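Local coordinates for Mll2253 protein (Mesorhizobium loti, PDB 3Q63), which is of unknown function but belongs to the AHA1 family, with a Bet v 1-like fold that in many members of that superfamily encloses a hydrophobic pocket, at residues Pro21-Thr29 and Ala67-Ser75; Pro85-Phe95 and Arg107-Gln117. All coordinates share one frame; numbering follows the deposited sequence.

Contact 1 (Pro21-Thr29 and Ala67-Ser75); sequences PEKLWRALT and AVEPNKTLS
W25 reaches from helix 21-29 onto the turn between strands 60-69 and 73-77, where N71 and P70 meet its indole. Its CB starts the contact 3.4 Å from OD1 of N71, and CG, anti to the backbone N (chi1 -179°), keeps close to the same oxygen. The backbone N of N71 then stands 3.2 Å above the ring plane, over its centre, while the side-chain amide of N71 is turned 74° from the plane of the indole. Farther out, P70 CA makes a CH-pi contact with the six-membered ring, 3.9 Å from its centroid, on the same face. Where the strands leave the turn, K72 and T73 both face E69, a classic beta bulge in the antiparallel sheet of this Bet v 1-like fold. At the tip W25 CH2 lies 3.2 Å from T73 O. CZ2 approaches V68 CG1 at the ring edge, and CZ3 meets L74 CB. CG2 of T29, from the same helix, lies over the rim of the opposite face. Replacing W25 with an alanine would probably open a gap between helix and turn, leaving P70 and N71 without the ring they rest on. Beyond the ring, L74 CD2 packs 3.8 Å from T29 CG2 and also approaches L28 O.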
loop_
_atom_site.group_PDB
_atom_site.type_symbol
_atom_site.label_atom_id
_atom_site.label_comp_id
_atom_site.label_asym_id
_atom_site.label_seq_id
_atom_site.Cartn_x
_atom_site.Cartn_y
_atom_site.Cartn_z
ATOM N N PRO B 21 9.874 18.298 19.098
ATOM C CA PRO B 21 9.346 16.964 19.408
ATOM C C PRO B 21 7.819 16.894 19.539
ATOM O O PRO B 21 7.195 15.956 19.037
ATOM C CB PRO B 21 10.078 16.590 20.705
ATOM C CG PRO B 21 10.382 17.927 21.325
ATOM C CD PRO B 21 10.815 18.746 20.140
ATOM N N GLU B 22 7.215 17.891 20.181
ATOM C CA GLU B 22 5.760 17.902 20.351
ATOM C C GLU B 22 4.985 17.838 19.038
ATOM O O GLU B 22 3.964 17.155 18.942
ATOM C CB GLU B 22 5.320 19.142 21.132
ATOM C CG GLU B 22 5.845 19.169 22.544
ATOM C CD GLU B 22 7.324 19.491 22.593
ATOM O OE1 GLU B 22 7.999 19.048 23.554
ATOM O OE2 GLU B 22 7.803 20.200 21.675
ATOM N N LYS B 23 5.471 18.565 18.040
ATOM C CA LYS B 23 4.848 18.602 16.725
ATOM C C LYS B 23 5.008 17.239 16.049
ATOM O O LYS B 23 4.055 16.687 15.502
ATOM C CB LYS B 23 5.515 19.693 15.884
ATOM C CG LYS B 23 5.075 19.771 14.439
ATOM C CD LYS B 23 3.947 20.763 14.262
ATOM C CE LYS B 23 4.234 21.702 13.098
ATOM N NZ LYS B 23 5.439 22.537 13.384
ATOM N N LEU B 24 6.220 16.702 16.097
ATOM C CA LEU B 24 6.495 15.396 15.507
ATOM C C LEU B 24 5.595 14.369 16.195
ATOM O O LEU B 24 4.948 13.559 15.538
ATOM C CB LEU B 24 7.965 15.015 15.727
ATOM C CG LEU B 24 8.694 14.194 14.659
ATOM C CD1 LEU B 24 9.940 13.590 15.277
ATOM C CD2 LEU B 24 7.796 13.086 14.106
ATOM N N TRP B 25 5.548 14.418 17.526
ATOM C CA TRP B 25 4.742 13.476 18.293
ATOM C C TRP B 25 3.287 13.441 17.849
ATOM O O TRP B 25 2.691 12.364 17.739
ATOM C CB TRP B 25 4.809 13.793 19.791
ATOM C CG TRP B 25 4.000 12.835 20.627
ATOM C CD1 TRP B 25 2.771 13.062 21.183
ATOM C CD2 TRP B 25 4.350 11.487 20.969
ATOM N NE1 TRP B 25 2.337 11.941 21.850
ATOM C CE2 TRP B 25 3.286 10.961 21.736
ATOM C CE3 TRP B 25 5.459 10.673 20.704
ATOM C CZ2 TRP B 25 3.300 9.659 22.242
ATOM C CZ3 TRP B 25 5.470 9.376 21.208
ATOM C CH2 TRP B 25 4.398 8.885 21.968
ATOM N N ARG B 26 2.713 14.614 17.602
ATOM C CA ARG B 26 1.325 14.703 17.161
ATOM C C ARG B 26 1.130 14.048 15.804
ATOM O O ARG B 26 0.162 13.313 15.593
ATOM C CB ARG B 26 0.872 16.168 17.106
ATOM C CG ARG B 26 0.394 16.702 18.455
ATOM C CD ARG B 26 -0.088 18.142 18.356
ATOM N NE ARG B 26 1.005 19.101 18.496
ATOM C CZ ARG B 26 1.726 19.257 19.605
ATOM N NH1 ARG B 26 1.475 18.519 20.679
ATOM N NH2 ARG B 26 2.696 20.157 19.642
ATOM N N ALA B 27 2.057 14.299 14.886
ATOM C CA ALA B 27 1.961 13.712 13.554
ATOM C C ALA B 27 2.049 12.184 13.609
ATOM O O ALA B 27 1.550 11.497 12.721
ATOM C CB ALA B 27 3.062 14.273 12.654
ATOM N N LEU B 28 2.679 11.656 14.653
ATOM C CA LEU B 28 2.833 10.207 14.806
ATOM C C LEU B 28 1.700 9.542 15.594
ATOM O O LEU B 28 1.536 8.323 15.544
ATOM C CB LEU B 28 4.156 9.894 15.516
ATOM C CG LEU B 28 5.456 10.248 14.790
ATOM C CD1 LEU B 28 6.625 10.139 15.742
ATOM C CD2 LEU B 28 5.636 9.332 13.593
ATOM N N THR B 29 0.923 10.346 16.314
ATOM C CA THR B 29 -0.150 9.832 17.154
ATOM C C THR B 29 -1.563 10.319 16.824
ATOM O O THR B 29 -2.525 9.894 17.453
ATOM C CB THR B 29 0.135 10.161 18.630
ATOM O OG1 THR B 29 0.266 11.579 18.780
ATOM C CG2 THR B 29 1.427 9.486 19.086
ATOM N N ALA B 67 3.837 0.341 23.499
ATOM C CA ALA B 67 4.417 1.272 24.450
ATOM C C ALA B 67 4.160 2.708 24.038
ATOM O O ALA B 67 4.129 3.038 22.848
ATOM C CB ALA B 67 5.917 1.027 24.583
ATOM N N VAL B 68 3.968 3.567 25.034
ATOM C CA VAL B 68 3.712 4.970 24.771
ATOM C C VAL B 68 4.345 5.861 25.826
ATOM O O VAL B 68 4.000 5.791 27.002
ATOM C CB VAL B 68 2.206 5.261 24.733
ATOM C CG1 VAL B 68 1.975 6.731 24.426
ATOM C CG2 VAL B 68 1.530 4.388 23.687
ATOM N N GLU B 69 5.270 6.701 25.389
ATOM C CA GLU B 69 5.946 7.631 26.273
ATOM C C GLU B 69 5.944 8.978 25.558
ATOM O O GLU B 69 6.839 9.276 24.767
ATOM C CB GLU B 69 7.369 7.152 26.537
ATOM C CG GLU B 69 8.151 8.023 27.489
ATOM C CD GLU B 69 9.445 7.366 27.919
ATOM O OE1 GLU B 69 10.245 6.979 27.033
ATOM O OE2 GLU B 69 9.664 7.241 29.143
ATOM N N PRO B 70 4.923 9.805 25.832
ATOM C CA PRO B 70 4.715 11.131 25.253
ATOM C C PRO B 70 5.966 11.889 24.849
ATOM O O PRO B 70 6.891 12.085 25.643
ATOM C CB PRO B 70 3.895 11.834 26.322
ATOM C CG PRO B 70 3.010 10.733 26.791
ATOM C CD PRO B 70 3.996 9.590 26.959
ATOM N N ASN B 71 5.981 12.292 23.582
ATOM C CA ASN B 71 7.079 13.042 22.992
ATOM C C ASN B 71 8.406 12.306 23.019
ATOM O O ASN B 71 9.427 12.881 22.657
ATOM C CB ASN B 71 7.233 14.393 23.693
ATOM C CG ASN B 71 5.933 15.167 23.756
ATOM O OD1 ASN B 71 5.214 15.289 22.763
ATOM N ND2 ASN B 71 5.625 15.701 24.931
ATOM N N LYS B 72 8.410 11.041 23.431
ATOM C CA LYS B 72 9.672 10.304 23.497
ATOM C C LYS B 72 9.713 8.963 22.775
ATOM O O LYS B 72 10.574 8.745 21.916
ATOM C CB LYS B 72 10.076 10.100 24.959
ATOM C CG LYS B 72 10.354 11.395 25.711
ATOM C CD LYS B 72 10.753 11.126 27.156
ATOM C CE LYS B 72 11.076 12.422 27.893
ATOM N NZ LYS B 72 11.546 12.156 29.284
ATOM N N THR B 73 8.789 8.068 23.121
ATOM C CA THR B 73 8.757 6.742 22.516
ATOM C C THR B 73 7.354 6.265 22.154
ATOM O O THR B 73 6.382 6.547 22.855
ATOM C CB THR B 73 9.377 5.689 23.464
ATOM O OG1 THR B 73 10.660 6.144 23.908
ATOM C CG2 THR B 73 9.545 4.360 22.749
ATOM N N LEU B 74 7.266 5.523 21.057
ATOM C CA LEU B 74 6.007 4.971 20.597
ATOM C C LEU B 74 6.279 3.652 19.882
ATOM O O LEU B 74 7.085 3.597 18.955
ATOM C CB LEU B 74 5.309 5.944 19.643
ATOM C CG LEU B 74 4.024 5.446 18.966
ATOM C CD1 LEU B 74 2.988 5.069 20.014
ATOM C CD2 LEU B 74 3.487 6.530 18.046
ATOM N N SER B 75 5.614 2.590 20.313
ATOM C CA SER B 75 5.801 1.294 19.674
ATOM C C SER B 75 4.485 0.568 19.498
ATOM O O SER B 75 3.580 0.688 20.322
ATOM C CB SER B 75 6.755 0.421 20.496
ATOM O OG SER B 75 6.869 -0.876 19.933
#

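Contact 2 (Pro85-Phe95 and Arg107-Gln117); sequences PAFDLRSVVTF and RMEQSGFRPDQ
The guanidinium of R114 lies with its edge toward P85 CB and D88 O, while Q117 CG sits over the rim of one face. D116 OD1 adds a salt bridge, 2.7 Å from R114 NH2. The F113 ring has Q110 OE1 at its edge, in plane, and its CE1 packs 3.7 Å from L89 CD1. Q117, closing a type I turn from R114 at the N-cap position of helix 118-141, bridges the segments with its amide: NE2 gives a hydrogen bond of 3.1 Å to P85 O and a weak one to D88 O, while OE1 accepts a nearly straight bond from R114 N (N-H...O 171°), which fixes the amide's rotation. Q110, extended beyond CG, sends NE2 to S91 OG (3.1 Å) in its amide plane; W128 NE1 binds Q110 OE1 and W78 O binds S91 OG. On the face of V93 and F95, the selenomethionine M108 lays CG 3.5 Å from F95 CE1 and SE 3.8 Å from V93 CG1. G112 CA makes a CA-H...O contact with R90 O, and a CB there would clash with R90 O and S91 CA. The hydrogen-bonded pairs V92 with S111 and T94 with E109 alternate with the non-hydrogen-bonded V93 with Q110 and F95 with M108. All belong to the antiparallel hairpin of strands 92-100 and 103-113, packed through M108 and Q110 on helix 118-141, the long C-terminal helix characteristic of the Bet v 1-like fold.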
loop_
_atom_site.group_PDB
_atom_site.type_symbol
_atom_site.label_atom_id
_atom_site.label_comp_id
_atom_site.label_asym_id
_atom_site.label_seq_id
_atom_site.Cartn_x
_atom_site.Cartn_y
_atom_site.Cartn_z
ATOM N N PRO B 85 4.426 -17.935 4.190
ATOM C CA PRO B 85 5.418 -17.432 5.147
ATOM C C PRO B 85 6.235 -16.252 4.634
ATOM O O PRO B 85 6.810 -15.494 5.417
ATOM C CB PRO B 85 6.280 -18.663 5.434
ATOM C CG PRO B 85 6.177 -19.451 4.161
ATOM C CD PRO B 85 4.712 -19.338 3.837
ATOM N N ALA B 86 6.286 -16.106 3.317
ATOM C CA ALA B 86 7.020 -15.009 2.702
ATOM C C ALA B 86 6.309 -13.685 2.990
ATOM O O ALA B 86 6.941 -12.627 3.042
ATOM C CB ALA B 86 7.120 -15.233 1.194
ATOM N N PHE B 87 4.995 -13.760 3.196
ATOM C CA PHE B 87 4.172 -12.585 3.461
ATOM C C PHE B 87 3.623 -12.522 4.884
ATOM O O PHE B 87 3.192 -11.461 5.340
ATOM C CB PHE B 87 3.011 -12.529 2.465
ATOM C CG PHE B 87 3.443 -12.262 1.054
ATOM C CD1 PHE B 87 3.960 -11.026 0.698
ATOM C CD2 PHE B 87 3.356 -13.254 0.085
ATOM C CE1 PHE B 87 4.387 -10.778 -0.605
ATOM C CE2 PHE B 87 3.779 -13.016 -1.221
ATOM C CZ PHE B 87 4.296 -11.777 -1.565
ATOM N N ASP B 88 3.631 -13.655 5.580
ATOM C CA ASP B 88 3.139 -13.713 6.954
ATOM C C ASP B 88 4.058 -12.850 7.826
ATOM O O ASP B 88 5.012 -13.345 8.422
ATOM C CB ASP B 88 3.142 -15.164 7.435
ATOM C CG ASP B 88 2.484 -15.334 8.786
ATOM O OD1 ASP B 88 1.319 -14.912 8.942
ATOM O OD2 ASP B 88 3.133 -15.903 9.688
ATOM N N LEU B 89 3.753 -11.561 7.902
ATOM C CA LEU B 89 4.573 -10.610 8.650
ATOM C C LEU B 89 4.204 -10.437 10.113
ATOM O O LEU B 89 3.040 -10.292 10.468
ATOM C CB LEU B 89 4.530 -9.247 7.950
ATOM C CG LEU B 89 5.440 -8.111 8.428
ATOM C CD1 LEU B 89 6.904 -8.535 8.353
ATOM C CD2 LEU B 89 5.202 -6.890 7.550
ATOM N N ARG B 90 5.226 -10.446 10.957
ATOM C CA ARG B 90 5.060 -10.270 12.390
ATOM C C ARG B 90 6.221 -9.382 12.823
ATOM O O ARG B 90 7.382 -9.807 12.822
ATOM C CB ARG B 90 5.134 -11.622 13.091
ATOM C CG ARG B 90 4.913 -11.559 14.581
ATOM C CD ARG B 90 4.992 -12.947 15.187
ATOM N NE ARG B 90 4.763 -12.922 16.629
ATOM C CZ ARG B 90 5.581 -12.347 17.507
ATOM N NH1 ARG B 90 5.286 -12.372 18.797
ATOM N NH2 ARG B 90 6.696 -11.755 17.094
ATOM N N SER B 91 5.921 -8.141 13.185
ATOM C CA SER B 91 6.998 -7.235 13.564
ATOM C C SER B 91 6.570 -6.148 14.532
ATOM O O SER B 91 5.379 -5.928 14.772
ATOM C CB SER B 91 7.570 -6.581 12.309
ATOM O OG SER B 91 6.627 -5.683 11.745
ATOM N N VAL B 92 7.567 -5.465 15.077
ATOM C CA VAL B 92 7.334 -4.374 16.006
ATOM C C VAL B 92 8.019 -3.120 15.477
ATOM O O VAL B 92 9.203 -3.143 15.140
ATOM C CB VAL B 92 7.907 -4.674 17.411
ATOM C CG1 VAL B 92 7.725 -3.462 18.311
ATOM C CG2 VAL B 92 7.209 -5.880 18.005
ATOM N N VAL B 93 7.260 -2.035 15.401
ATOM C CA VAL B 93 7.775 -0.760 14.940
ATOM C C VAL B 93 7.890 0.147 16.162
ATOM O O VAL B 93 6.908 0.342 16.875
ATOM C CB VAL B 93 6.813 -0.089 13.918
ATOM C CG1 VAL B 93 7.265 1.341 13.640
ATOM C CG2 VAL B 93 6.786 -0.886 12.609
ATOM N N THR B 94 9.081 0.687 16.413
ATOM C CA THR B 94 9.289 1.578 17.559
ATOM C C THR B 94 9.927 2.893 17.106
ATOM O O THR B 94 10.956 2.893 16.431
ATOM C CB THR B 94 10.199 0.919 18.645
ATOM O OG1 THR B 94 9.569 -0.266 19.150
ATOM C CG2 THR B 94 10.432 1.887 19.808
ATOM N N PHE B 95 9.300 4.010 17.469
ATOM C CA PHE B 95 9.810 5.340 17.121
ATOM C C PHE B 95 10.472 5.927 18.358
ATOM O O PHE B 95 9.947 5.797 19.463
ATOM C CB PHE B 95 8.669 6.273 16.697
ATOM C CG PHE B 95 7.929 5.817 15.474
ATOM C CD1 PHE B 95 8.414 6.107 14.198
ATOM C CD2 PHE B 95 6.753 5.083 15.596
ATOM C CE1 PHE B 95 7.734 5.671 13.060
ATOM C CE2 PHE B 95 6.065 4.639 14.464
ATOM C CZ PHE B 95 6.558 4.934 13.194
ATOM N N ARG B 107 14.259 8.075 15.224
ATOM C CA ARG B 107 14.776 6.759 14.867
ATOM C C ARG B 107 13.584 5.819 14.789
ATOM O O ARG B 107 12.705 5.851 15.651
ATOM C CB ARG B 107 15.746 6.226 15.924
ATOM C CG ARG B 107 16.371 4.878 15.554
ATOM C CD ARG B 107 17.308 4.362 16.642
ATOM N NE ARG B 107 16.576 3.930 17.827
ATOM C CZ ARG B 107 17.148 3.562 18.968
ATOM N NH1 ARG B 107 18.470 3.574 19.082
ATOM N NH2 ARG B 107 16.397 3.185 19.998
HETATM N N MSE B 108 13.547 4.992 13.754
HETATM C CA MSE B 108 12.467 4.031 13.592
HETATM C C MSE B 108 13.121 2.665 13.514
HETATM O O MSE B 108 14.011 2.438 12.690
HETATM C CB MSE B 108 11.695 4.319 12.306
HETATM C CG MSE B 108 10.401 3.526 12.118
HETATM SE SE MSE B 108 10.607 1.605 11.839
HETATM C CE MSE B 108 11.860 1.596 10.366
ATOM N N GLU B 109 12.705 1.766 14.397
ATOM C CA GLU B 109 13.236 0.414 14.395
ATOM C C GLU B 109 12.063 -0.530 14.195
ATOM O O GLU B 109 11.084 -0.477 14.936
ATOM C CB GLU B 109 13.924 0.080 15.721
ATOM C CG GLU B 109 15.207 0.847 15.990
ATOM C CD GLU B 109 15.748 0.569 17.382
ATOM O OE1 GLU B 109 15.145 1.064 18.366
ATOM O OE2 GLU B 109 16.767 -0.150 17.490
ATOM N N GLN B 110 12.159 -1.370 13.174
ATOM C CA GLN B 110 11.128 -2.350 12.879
ATOM C C GLN B 110 11.815 -3.709 12.854
ATOM O O GLN B 110 12.576 -4.018 11.932
ATOM C CB GLN B 110 10.464 -2.071 11.525
ATOM C CG GLN B 110 9.517 -3.192 11.068
ATOM C CD GLN B 110 8.663 -2.810 9.880
ATOM O OE1 GLN B 110 9.104 -2.075 9.000
ATOM N NE2 GLN B 110 7.436 -3.330 9.835
ATOM N N SER B 111 11.544 -4.511 13.877
ATOM C CA SER B 111 12.148 -5.824 14.010
ATOM C C SER B 111 11.109 -6.924 13.886
ATOM O O SER B 111 9.914 -6.670 14.025
ATOM C CB SER B 111 12.819 -5.930 15.370
ATOM O OG SER B 111 11.856 -5.682 16.376
ATOM N N GLY B 112 11.569 -8.148 13.640
ATOM C CA GLY B 112 10.660 -9.274 13.510
ATOM C C GLY B 112 10.760 -9.952 12.161
ATOM O O GLY B 112 10.111 -10.965 11.916
ATOM N N PHE B 113 11.576 -9.387 11.278
ATOM C CA PHE B 113 11.761 -9.937 9.942
ATOM C C PHE B 113 12.518 -11.265 9.989
ATOM O O PHE B 113 13.633 -11.333 10.502
ATOM C CB PHE B 113 12.523 -8.933 9.074
ATOM C CG PHE B 113 11.732 -7.700 8.737
ATOM C CD1 PHE B 113 10.681 -7.762 7.824
ATOM C CD2 PHE B 113 12.024 -6.480 9.346
ATOM C CE1 PHE B 113 9.930 -6.635 7.523
ATOM C CE2 PHE B 113 11.278 -5.344 9.052
ATOM C CZ PHE B 113 10.227 -5.419 8.138
ATOM N N ARG B 114 11.905 -12.317 9.454
ATOM C CA ARG B 114 12.528 -13.638 9.430
ATOM C C ARG B 114 13.507 -13.743 8.268
ATOM O O ARG B 114 13.419 -12.984 7.303
ATOM C CB ARG B 114 11.461 -14.720 9.287
ATOM C CG ARG B 114 10.562 -14.875 10.496
ATOM C CD ARG B 114 9.175 -15.311 10.057
ATOM N NE ARG B 114 9.213 -16.516 9.235
ATOM C CZ ARG B 114 8.220 -16.904 8.442
ATOM N NH1 ARG B 114 7.114 -16.176 8.366
ATOM N NH2 ARG B 114 8.331 -18.016 7.726
ATOM N N PRO B 115 14.452 -14.694 8.343
ATOM C CA PRO B 115 15.451 -14.889 7.286
ATOM C C PRO B 115 14.850 -15.374 5.970
ATOM O O PRO B 115 15.518 -15.384 4.933
ATOM C CB PRO B 115 16.399 -15.915 7.900
ATOM C CG PRO B 115 15.478 -16.739 8.744
ATOM C CD PRO B 115 14.641 -15.680 9.423
ATOM N N ASP B 116 13.583 -15.769 6.016
ATOM C CA ASP B 116 12.886 -16.262 4.831
ATOM C C ASP B 116 11.946 -15.200 4.270
ATOM O O ASP B 116 11.083 -15.489 3.435
ATOM C CB ASP B 116 12.109 -17.533 5.192
ATOM C CG ASP B 116 11.141 -17.318 6.347
ATOM O OD1 ASP B 116 10.075 -16.709 6.118
ATOM O OD2 ASP B 116 11.450 -17.751 7.481
ATOM N N GLN B 117 12.127 -13.965 4.737
ATOM C CA GLN B 117 11.310 -12.830 4.305
ATOM C C GLN B 117 12.203 -11.720 3.758
ATOM O O GLN B 117 12.175 -10.583 4.237
ATOM C CB GLN B 117 10.485 -12.306 5.480
ATOM C CG GLN B 117 9.657 -13.379 6.157
ATOM C CD GLN B 117 8.816 -12.841 7.297
ATOM O OE1 GLN B 117 9.338 -12.252 8.246
ATOM N NE2 GLN B 117 7.504 -13.049 7.215
HETATM O O HOH W 1 7.879 -11.673 10.625
HETATM O O HOH W 2 11.507 -2.567 16.787
HETATM O O HOH W 3 13.329 3.741 17.780
#

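How the contacts relate
Contact 1 closes before contact 2 opens along the chain, and their centres lie about 21 Å apart, on opposite sides of the centre of the chain. They are nevertheless joined through one antiparallel sheet, in which strands 73-77 and 92-100 are neighbours. At this seam L74 O and F95 N are 2.7 Å apart, a probable hydrogen bond, and the hydroxyls of S75 and T94 probably form another. Contact 1 fastens helix 21-29 to the turn leading into strand 73-77, while contact 2 continues the sheet through the hairpin of strands 92-100 and 103-113. Helix 118-141 touches segments of both contacts, consistent with a single Bet v 1-like domain.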